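Local atomic coordinates of aspartate-semialdehyde dehydrogenase 2 (Vibrio cholerae, PDB entry 2R00), a protein that catalyses the NADPH-dependent reductive dephosphorylation of L-aspartyl-4-phosphate to L-aspartate-semialdehyde, an early step toward lysine, threonine and methionine. Residues Thr18-Leu23 / Asp31-Leu36; Lys141-Ala146 / Ser305-Trp310; Gln200-Met205 / Met216-Gln221. All coordinates share one frame; numbering follows the deposited sequence.

Contact 1: residues Thr18-Leu23 / Asp31-Leu36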
# COMPACT_ATOMS: atom_id res chain seq x y z
N THR A 18 -21.29 -9.53 -17.07
CA THR A 18 -19.95 -10.11 -17.24
C THR A 18 -20.01 -11.64 -17.18
O THR A 18 -19.31 -12.31 -17.94
CB THR A 18 -18.93 -9.53 -16.24
OG1 THR A 18 -18.96 -8.10 -16.30
CG2 THR A 18 -17.51 -10.01 -16.56
N MET A 19 -20.84 -12.18 -16.30
CA MET A 19 -21.03 -13.64 -16.21
C MET A 19 -21.48 -14.26 -17.54
O MET A 19 -20.97 -15.30 -17.96
CB MET A 19 -21.98 -14.01 -15.08
CG MET A 19 -21.35 -13.92 -13.70
SD MET A 19 -22.58 -14.08 -12.40
CE MET A 19 -21.53 -14.39 -10.98
N LEU A 20 -22.45 -13.63 -18.20
CA LEU A 20 -22.89 -14.06 -19.52
C LEU A 20 -21.71 -14.09 -20.51
O LEU A 20 -21.49 -15.10 -21.19
CB LEU A 20 -24.04 -13.17 -20.03
CG LEU A 20 -24.62 -13.34 -21.44
CD1 LEU A 20 -26.05 -12.81 -21.46
CD2 LEU A 20 -23.79 -12.59 -22.47
N GLU A 21 -20.94 -13.00 -20.55
CA GLU A 21 -19.73 -12.91 -21.41
C GLU A 21 -18.70 -14.00 -21.13
O GLU A 21 -18.09 -14.54 -22.07
CB GLU A 21 -19.05 -11.56 -21.24
CG GLU A 21 -19.83 -10.38 -21.76
CD GLU A 21 -19.15 -9.05 -21.45
OE1 GLU A 21 -19.86 -8.03 -21.38
OE2 GLU A 21 -17.91 -9.02 -21.28
N VAL A 22 -18.50 -14.31 -19.85
CA VAL A 22 -17.53 -15.32 -19.46
C VAL A 22 -18.00 -16.73 -19.83
O VAL A 22 -17.22 -17.51 -20.33
CB VAL A 22 -17.12 -15.21 -17.96
CG1 VAL A 22 -16.21 -16.36 -17.55
CG2 VAL A 22 -16.43 -13.86 -17.69
N LEU A 23 -19.28 -17.02 -19.61
CA LEU A 23 -19.87 -18.30 -20.03
C LEU A 23 -19.70 -18.52 -21.54
O LEU A 23 -19.42 -19.64 -21.98
CB LEU A 23 -21.36 -18.36 -19.66
CG LEU A 23 -21.72 -18.60 -18.18
CD1 LEU A 23 -23.22 -18.35 -17.94
CD2 LEU A 23 -21.33 -20.00 -17.74
N ASP A 31 -27.08 -25.46 -22.40
CA ASP A 31 -28.22 -25.82 -23.21
C ASP A 31 -29.09 -24.57 -23.30
O ASP A 31 -29.04 -23.85 -24.30
CB ASP A 31 -28.96 -27.00 -22.55
CG ASP A 31 -30.24 -27.39 -23.27
OD1 ASP A 31 -30.91 -28.31 -22.78
OD2 ASP A 31 -30.58 -26.78 -24.32
N GLU A 32 -29.84 -24.28 -22.24
CA GLU A 32 -30.62 -23.05 -22.18
C GLU A 32 -30.10 -22.09 -21.10
O GLU A 32 -29.81 -22.51 -19.97
CB GLU A 32 -32.08 -23.37 -21.93
CG GLU A 32 -33.05 -22.32 -22.43
CD GLU A 32 -34.47 -22.87 -22.58
OE1 GLU A 32 -34.63 -24.12 -22.61
OE2 GLU A 32 -35.41 -22.05 -22.64
N LEU A 33 -30.00 -20.82 -21.46
CA LEU A 33 -29.61 -19.78 -20.51
C LEU A 33 -30.83 -18.96 -20.14
O LEU A 33 -31.59 -18.54 -21.02
CB LEU A 33 -28.52 -18.87 -21.10
CG LEU A 33 -28.01 -17.73 -20.21
CD1 LEU A 33 -27.23 -18.27 -19.01
CD2 LEU A 33 -27.16 -16.77 -21.02
N PHE A 34 -31.03 -18.74 -18.83
CA PHE A 34 -32.10 -17.88 -18.34
C PHE A 34 -31.52 -16.67 -17.62
O PHE A 34 -30.56 -16.78 -16.85
CB PHE A 34 -33.05 -18.66 -17.40
CG PHE A 34 -33.69 -19.86 -18.04
CD1 PHE A 34 -33.05 -21.10 -18.03
CD2 PHE A 34 -34.93 -19.76 -18.65
CE1 PHE A 34 -33.64 -22.22 -18.62
CE2 PHE A 34 -35.53 -20.88 -19.24
CZ PHE A 34 -34.88 -22.11 -19.23
N LEU A 35 -32.09 -15.50 -17.89
CA LEU A 35 -31.64 -14.27 -17.27
C LEU A 35 -32.75 -13.72 -16.40
O LEU A 35 -33.87 -13.50 -16.86
CB LEU A 35 -31.20 -13.26 -18.33
CG LEU A 35 -30.10 -13.72 -19.29
CD1 LEU A 35 -29.83 -12.67 -20.38
CD2 LEU A 35 -28.81 -14.09 -18.55
N LEU A 36 -32.43 -13.54 -15.12
CA LEU A 36 -33.42 -13.12 -14.12
C LEU A 36 -33.04 -11.79 -13.50
O LEU A 36 -31.86 -11.48 -13.32
CB LEU A 36 -33.56 -14.19 -13.03
CG LEU A 36 -33.76 -15.63 -13.52
CD1 LEU A 36 -33.50 -16.66 -12.43
CD2 LEU A 36 -35.15 -15.79 -14.12

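Contact 2: residues Lys141-Ala146 / Ser305-Trp310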
# COMPACT_ATOMS: atom_id res chain seq x y z
N LYS A 141 -1.12 -19.41 -2.86
CA LYS A 141 -1.21 -20.87 -2.80
C LYS A 141 0.09 -21.63 -3.13
O LYS A 141 0.46 -22.53 -2.37
CB LYS A 141 -2.41 -21.39 -3.62
CG LYS A 141 -2.73 -22.89 -3.43
CD LYS A 141 -2.81 -23.29 -1.95
CE LYS A 141 -3.50 -24.65 -1.78
NZ LYS A 141 -3.11 -25.63 -2.83
N PRO A 142 0.78 -21.28 -4.24
CA PRO A 142 2.07 -21.93 -4.52
C PRO A 142 3.11 -21.74 -3.41
O PRO A 142 3.89 -22.66 -3.14
CB PRO A 142 2.55 -21.24 -5.81
CG PRO A 142 1.29 -20.73 -6.44
CD PRO A 142 0.43 -20.32 -5.30
N ILE A 143 3.14 -20.57 -2.78
CA ILE A 143 4.02 -20.32 -1.63
C ILE A 143 3.58 -21.15 -0.42
O ILE A 143 4.41 -21.77 0.25
CB ILE A 143 4.09 -18.82 -1.27
CG1 ILE A 143 4.54 -18.00 -2.49
CG2 ILE A 143 5.00 -18.60 -0.06
CD1 ILE A 143 4.23 -16.48 -2.43
N TYR A 144 2.28 -21.16 -0.14
CA TYR A 144 1.73 -21.97 0.94
C TYR A 144 2.16 -23.43 0.80
O TYR A 144 2.71 -24.02 1.73
CB TYR A 144 0.20 -21.86 0.95
CG TYR A 144 -0.46 -22.59 2.10
CD1 TYR A 144 -0.46 -22.05 3.38
CD2 TYR A 144 -1.10 -23.82 1.90
CE1 TYR A 144 -1.07 -22.70 4.44
CE2 TYR A 144 -1.72 -24.48 2.96
CZ TYR A 144 -1.70 -23.91 4.22
OH TYR A 144 -2.30 -24.55 5.29
N ASP A 145 1.92 -23.99 -0.38
CA ASP A 145 2.28 -25.37 -0.70
C ASP A 145 3.77 -25.70 -0.49
O ASP A 145 4.12 -26.71 0.13
CB ASP A 145 1.85 -25.69 -2.15
CG ASP A 145 0.34 -25.78 -2.31
OD1 ASP A 145 -0.36 -25.84 -1.27
OD2 ASP A 145 -0.14 -25.80 -3.46
N ALA A 146 4.64 -24.81 -0.98
CA ALA A 146 6.09 -25.04 -0.92
C ALA A 146 6.63 -24.95 0.50
O ALA A 146 7.33 -25.86 0.95
CB ALA A 146 6.82 -24.07 -1.84
N SER A 305 12.45 -15.96 5.10
CA SER A 305 11.11 -16.45 5.46
C SER A 305 10.08 -15.30 5.44
O SER A 305 8.93 -15.46 5.87
CB SER A 305 11.13 -17.25 6.77
OG SER A 305 11.37 -16.44 7.90
N GLY A 306 10.51 -14.15 4.92
CA GLY A 306 9.60 -13.05 4.61
C GLY A 306 9.58 -12.82 3.11
O GLY A 306 10.62 -12.58 2.48
N ILE A 307 8.38 -12.90 2.53
CA ILE A 307 8.20 -12.67 1.09
C ILE A 307 7.16 -11.56 0.86
O ILE A 307 6.13 -11.50 1.55
CB ILE A 307 7.83 -14.00 0.34
CG1 ILE A 307 9.10 -14.71 -0.15
CG2 ILE A 307 6.91 -13.76 -0.86
CD1 ILE A 307 9.66 -14.13 -1.48
N ASN A 308 7.47 -10.69 -0.10
CA ASN A 308 6.64 -9.55 -0.45
C ASN A 308 6.26 -9.61 -1.93
O ASN A 308 7.07 -9.99 -2.76
CB ASN A 308 7.40 -8.24 -0.20
CG ASN A 308 7.78 -8.06 1.24
OD1 ASN A 308 6.96 -7.62 2.06
ND2 ASN A 308 9.02 -8.39 1.58
N LEU A 309 5.03 -9.23 -2.23
CA LEU A 309 4.54 -9.15 -3.61
C LEU A 309 3.33 -8.23 -3.65
O LEU A 309 2.67 -8.02 -2.63
CB LEU A 309 4.16 -10.54 -4.15
CG LEU A 309 3.05 -11.32 -3.42
CD1 LEU A 309 2.30 -12.20 -4.39
CD2 LEU A 309 3.59 -12.13 -2.27
N TRP A 310 3.05 -7.69 -4.83
CA TRP A 310 1.83 -6.94 -5.10
C TRP A 310 1.01 -7.68 -6.13
O TRP A 310 1.55 -8.31 -7.04
CB TRP A 310 2.16 -5.54 -5.62
CG TRP A 310 2.59 -4.58 -4.53
CD1 TRP A 310 3.66 -4.72 -3.69
CD2 TRP A 310 1.97 -3.33 -4.19
NE1 TRP A 310 3.73 -3.64 -2.84
CE2 TRP A 310 2.71 -2.77 -3.13
CE3 TRP A 310 0.85 -2.64 -4.68
CZ2 TRP A 310 2.38 -1.55 -2.54
CZ3 TRP A 310 0.52 -1.43 -4.10
CH2 TRP A 310 1.28 -0.89 -3.05

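Contact 3: residues Gln200-Met205 / Met216-Gln221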
# COMPACT_ATOMS: atom_id res chain seq x y z
N GLN A 200 -16.24 0.30 9.12
CA GLN A 200 -16.73 0.30 10.49
C GLN A 200 -15.84 -0.61 11.34
O GLN A 200 -15.60 -1.75 10.96
CB GLN A 200 -18.18 -0.20 10.53
CG GLN A 200 -19.17 0.63 9.69
CD GLN A 200 -20.17 -0.22 8.89
OE1 GLN A 200 -21.11 0.32 8.29
NE2 GLN A 200 -19.97 -1.54 8.87
N ILE A 201 -15.36 -0.11 12.47
CA ILE A 201 -14.61 -0.94 13.42
C ILE A 201 -15.49 -2.10 13.87
O ILE A 201 -16.66 -1.90 14.19
CB ILE A 201 -14.09 -0.11 14.63
CG1 ILE A 201 -13.20 1.05 14.16
CG2 ILE A 201 -13.38 -1.00 15.68
CD1 ILE A 201 -11.92 0.65 13.43
N ASP A 202 -14.93 -3.31 13.86
CA ASP A 202 -15.70 -4.51 14.23
C ASP A 202 -15.97 -4.48 15.73
O ASP A 202 -15.05 -4.59 16.54
CB ASP A 202 -14.95 -5.79 13.82
CG ASP A 202 -15.80 -7.05 14.00
OD1 ASP A 202 -15.86 -7.88 13.07
OD2 ASP A 202 -16.39 -7.23 15.09
N GLN A 203 -17.25 -4.33 16.08
CA GLN A 203 -17.67 -4.13 17.48
C GLN A 203 -17.59 -5.39 18.34
O GLN A 203 -17.56 -5.30 19.57
CB GLN A 203 -19.08 -3.50 17.56
CG GLN A 203 -19.23 -2.17 16.80
CD GLN A 203 -18.24 -1.10 17.24
OE1 GLN A 203 -18.01 -0.90 18.44
NE2 GLN A 203 -17.65 -0.41 16.28
N PHE A 204 -17.56 -6.56 17.70
CA PHE A 204 -17.39 -7.82 18.44
C PHE A 204 -15.92 -8.09 18.76
O PHE A 204 -15.57 -8.38 19.92
CB PHE A 204 -17.97 -9.01 17.65
CG PHE A 204 -17.63 -10.36 18.25
CD1 PHE A 204 -18.39 -10.88 19.29
CD2 PHE A 204 -16.54 -11.09 17.78
CE1 PHE A 204 -18.08 -12.11 19.85
CE2 PHE A 204 -16.22 -12.33 18.32
CZ PHE A 204 -16.99 -12.84 19.36
N MET A 205 -15.07 -8.03 17.73
CA MET A 205 -13.66 -8.37 17.88
C MET A 205 -12.98 -7.38 18.81
O MET A 205 -12.09 -7.76 19.58
CB MET A 205 -12.95 -8.38 16.52
CG MET A 205 -13.42 -9.47 15.56
SD MET A 205 -13.27 -11.14 16.22
CE MET A 205 -11.49 -11.30 16.34
N MET A 216 -12.15 -10.60 5.51
CA MET A 216 -11.02 -11.11 4.75
C MET A 216 -10.25 -12.19 5.52
O MET A 216 -9.87 -13.21 4.95
CB MET A 216 -10.10 -9.96 4.35
CG MET A 216 -8.98 -10.34 3.40
SD MET A 216 -8.36 -8.93 2.42
CE MET A 216 -7.63 -9.86 1.08
N VAL A 217 -10.05 -11.97 6.82
CA VAL A 217 -9.44 -12.96 7.68
C VAL A 217 -10.21 -14.27 7.60
O VAL A 217 -9.64 -15.32 7.37
CB VAL A 217 -9.41 -12.50 9.16
CG1 VAL A 217 -8.86 -13.62 10.04
CG2 VAL A 217 -8.59 -11.23 9.32
N TRP A 218 -11.52 -14.18 7.79
CA TRP A 218 -12.38 -15.35 7.87
C TRP A 218 -12.47 -16.08 6.53
O TRP A 218 -12.43 -17.32 6.50
CB TRP A 218 -13.77 -14.97 8.40
CG TRP A 218 -13.74 -14.39 9.79
CD1 TRP A 218 -12.87 -14.73 10.81
CD2 TRP A 218 -14.62 -13.39 10.33
NE1 TRP A 218 -13.15 -13.98 11.94
CE2 TRP A 218 -14.23 -13.17 11.68
CE3 TRP A 218 -15.70 -12.67 9.81
CZ2 TRP A 218 -14.87 -12.24 12.50
CZ3 TRP A 218 -16.35 -11.74 10.64
CH2 TRP A 218 -15.92 -11.54 11.96
N GLU A 219 -12.58 -15.32 5.44
CA GLU A 219 -12.52 -15.92 4.10
C GLU A 219 -11.19 -16.64 3.84
O GLU A 219 -11.18 -17.75 3.34
CB GLU A 219 -12.79 -14.87 3.01
CG GLU A 219 -14.23 -14.33 3.02
CD GLU A 219 -14.54 -13.43 1.83
OE1 GLU A 219 -14.04 -13.68 0.72
OE2 GLU A 219 -15.33 -12.47 2.00
N THR A 220 -10.07 -16.00 4.19
CA THR A 220 -8.73 -16.55 3.95
C THR A 220 -8.48 -17.86 4.71
O THR A 220 -7.99 -18.84 4.14
CB THR A 220 -7.65 -15.50 4.31
OG1 THR A 220 -7.78 -14.39 3.42
CG2 THR A 220 -6.24 -16.07 4.19
N GLN A 221 -8.85 -17.86 6.00
CA GLN A 221 -8.73 -19.05 6.85
C GLN A 221 -9.62 -20.20 6.40
O GLN A 221 -9.22 -21.37 6.49
CB GLN A 221 -9.04 -18.68 8.30
CG GLN A 221 -7.98 -17.80 8.96
CD GLN A 221 -8.34 -17.38 10.37
OE1 GLN A 221 -9.52 -17.39 10.76
NE2 GLN A 221 -7.34 -16.99 11.14

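Contact 1: residues Thr18-Leu23 / Asp31-Leu36
Leu20 and Leu23 of helix 14-25 meet Leu33 and Leu35 of strand 30-37 in the first beta-alpha-beta unit of the Rossmann-type nucleotide-binding domain, where strand 4-9, the helix and strand 30-37 follow one another. Helix and strand run nearly antiparallel, at 170°, with their local axes 11.3 Å apart, and between these segments the touching atoms are all leucine methyl groups. Leu20 uses a single branch. Its CG stands anti to the backbone N (chi1 175°), and CD1 is carried to the strand, where it touches Leu35 CD1 at 3.9 Å and Leu33 CD2 at 4.1 Å. The Leu20 side chain crosses each of these two at about a right angle. Leu33 divides its branches between two helix residues: CD2 goes to Leu20, while CD1 turns to Leu23, whose side chain meets it obliquely. Leu35 does not start out toward the helix, yet its end bends closer and brings CD1 to Leu20. Ile8 of the central strand touches both Leu23 and Leu35; from strand 45-48, Tyr46 packs on Leu20 and Leu35, and Phe48 on Leu23 and Leu33, so the four side chains are buried in an apolar layer. At the C-terminal side of the helix segment, Leu23 CD1 lies against Leu33 CD1 at 4.2 Å.

Contact 2: residues Lys141-Ala146 / Ser305-Trp310
The apolar part of this contact rests on Ile143, which reaches from helix 131-147 toward Ile307 and Leu309 of strand 306-313. Its terminal methyl makes both approaches: Ile143 CD1 lies 4.1 Å from Ile307 CG2 and, more loosely, 4.4 Å from Leu309 CD2. CG1 of Ile143 is anti to the carbonyl carbon (chi1 -56°) and chi2 is extended at 161°, which carries CD1 out to the far end of the side chain, facing both strand residues. The side chains of Ile143 and Ile307 meet at a slant, branch methyl against chain end. Ile307 and Leu309 both direct their side chains to the helix, as expected for residues two apart on a strand, whereas Asn308 between them packs on Asn153 of the second subunit. The contact thus joins a helix to one face of the mixed sheet of the dimerisation domain, and the opposite face turns to the partner chain. Val261 of helix 258-267 touches both isoleucines, while Val250 touches Ile307 and Val248 touches Leu309, both from the adjoining strand 244-252.

The salt bridge of these segments lies within the helix and joins residues one turn apart. Lys141 NZ pairs with Asp145 OD2 at 3.0 Å, using the syn lone pair of that oxygen, and makes a weak second bond at 3.2 Å from Lys141 NZ to Asp145 OD1. Backbone bonding accompanies it, from Asp145 N to Lys141 O at 2.9 Å.

Contact 3: residues Gln200-Met205 / Met216-Gln221
The indole of Trp218 is met along its six-membered ring by two side chains of the 200-205 loop. Met205 SD sits at the ring edge, near its plane, 4.2 Å from Trp218 CZ2. The carboxylate of Asp202 approaches the same end obliquely, with OD1 3.8 Å from Trp218 CH2 and its plane turned 87° from that of the ring. Asp202 and Trp218 extend toward each other from opposite directions, while the Met205 chain, bent at chi2 and chi3 (-57° and -66°), slides past the indole in the opposite direction.

The other oxygen of Asp202 organises the loop itself. OD2 accepts two backbone N-H groups, closing an Asx turn and Asx motif: Phe204 N, at 2.9 Å, comes nearly along the C-O axis, and Met205 N, at 3.1 Å, comes from above the carboxylate plane in an almost straight bond. This double grip would fix the carboxylate's rotation and links the backbone of Met205 to the side chain of Asp202, its companion at the ring.

Both Asp202 and Met205 also touch Met214 of helix 211-223, the helix that carries Trp218, and Tyr101 packs on Trp218 from another loop. Elsewhere on this helix, Met216 and Thr220 lean on helix 131-147 and strand 230-238, and Val217 packs on Pro233 of that strand and Ile301 of the second subunit.

Contact 1 belongs to the nucleotide-binding domain, contacts 2 and 3 to the dimerisation domain across the chain's centre; centre to centre, contact 1 is about 35 Å from contact 2 and 33 Å from contact 3. Contacts 2 and 3 are closer, nearest atoms about 8 Å apart; helix 131-147, which begins at the catalytic Cys131, supplies segment 141-146 and is touched by Met216 and Thr220 of the contact 3 helix. Two contacts lie near predicted sites: the side chain of Leu35 is about 7 Å from that of Thr12, for NADP(+), and that of Trp218 about 4 Å from that of Lys215, its near neighbour in sequence, for phosphate. Contact 2 is remote from these sites.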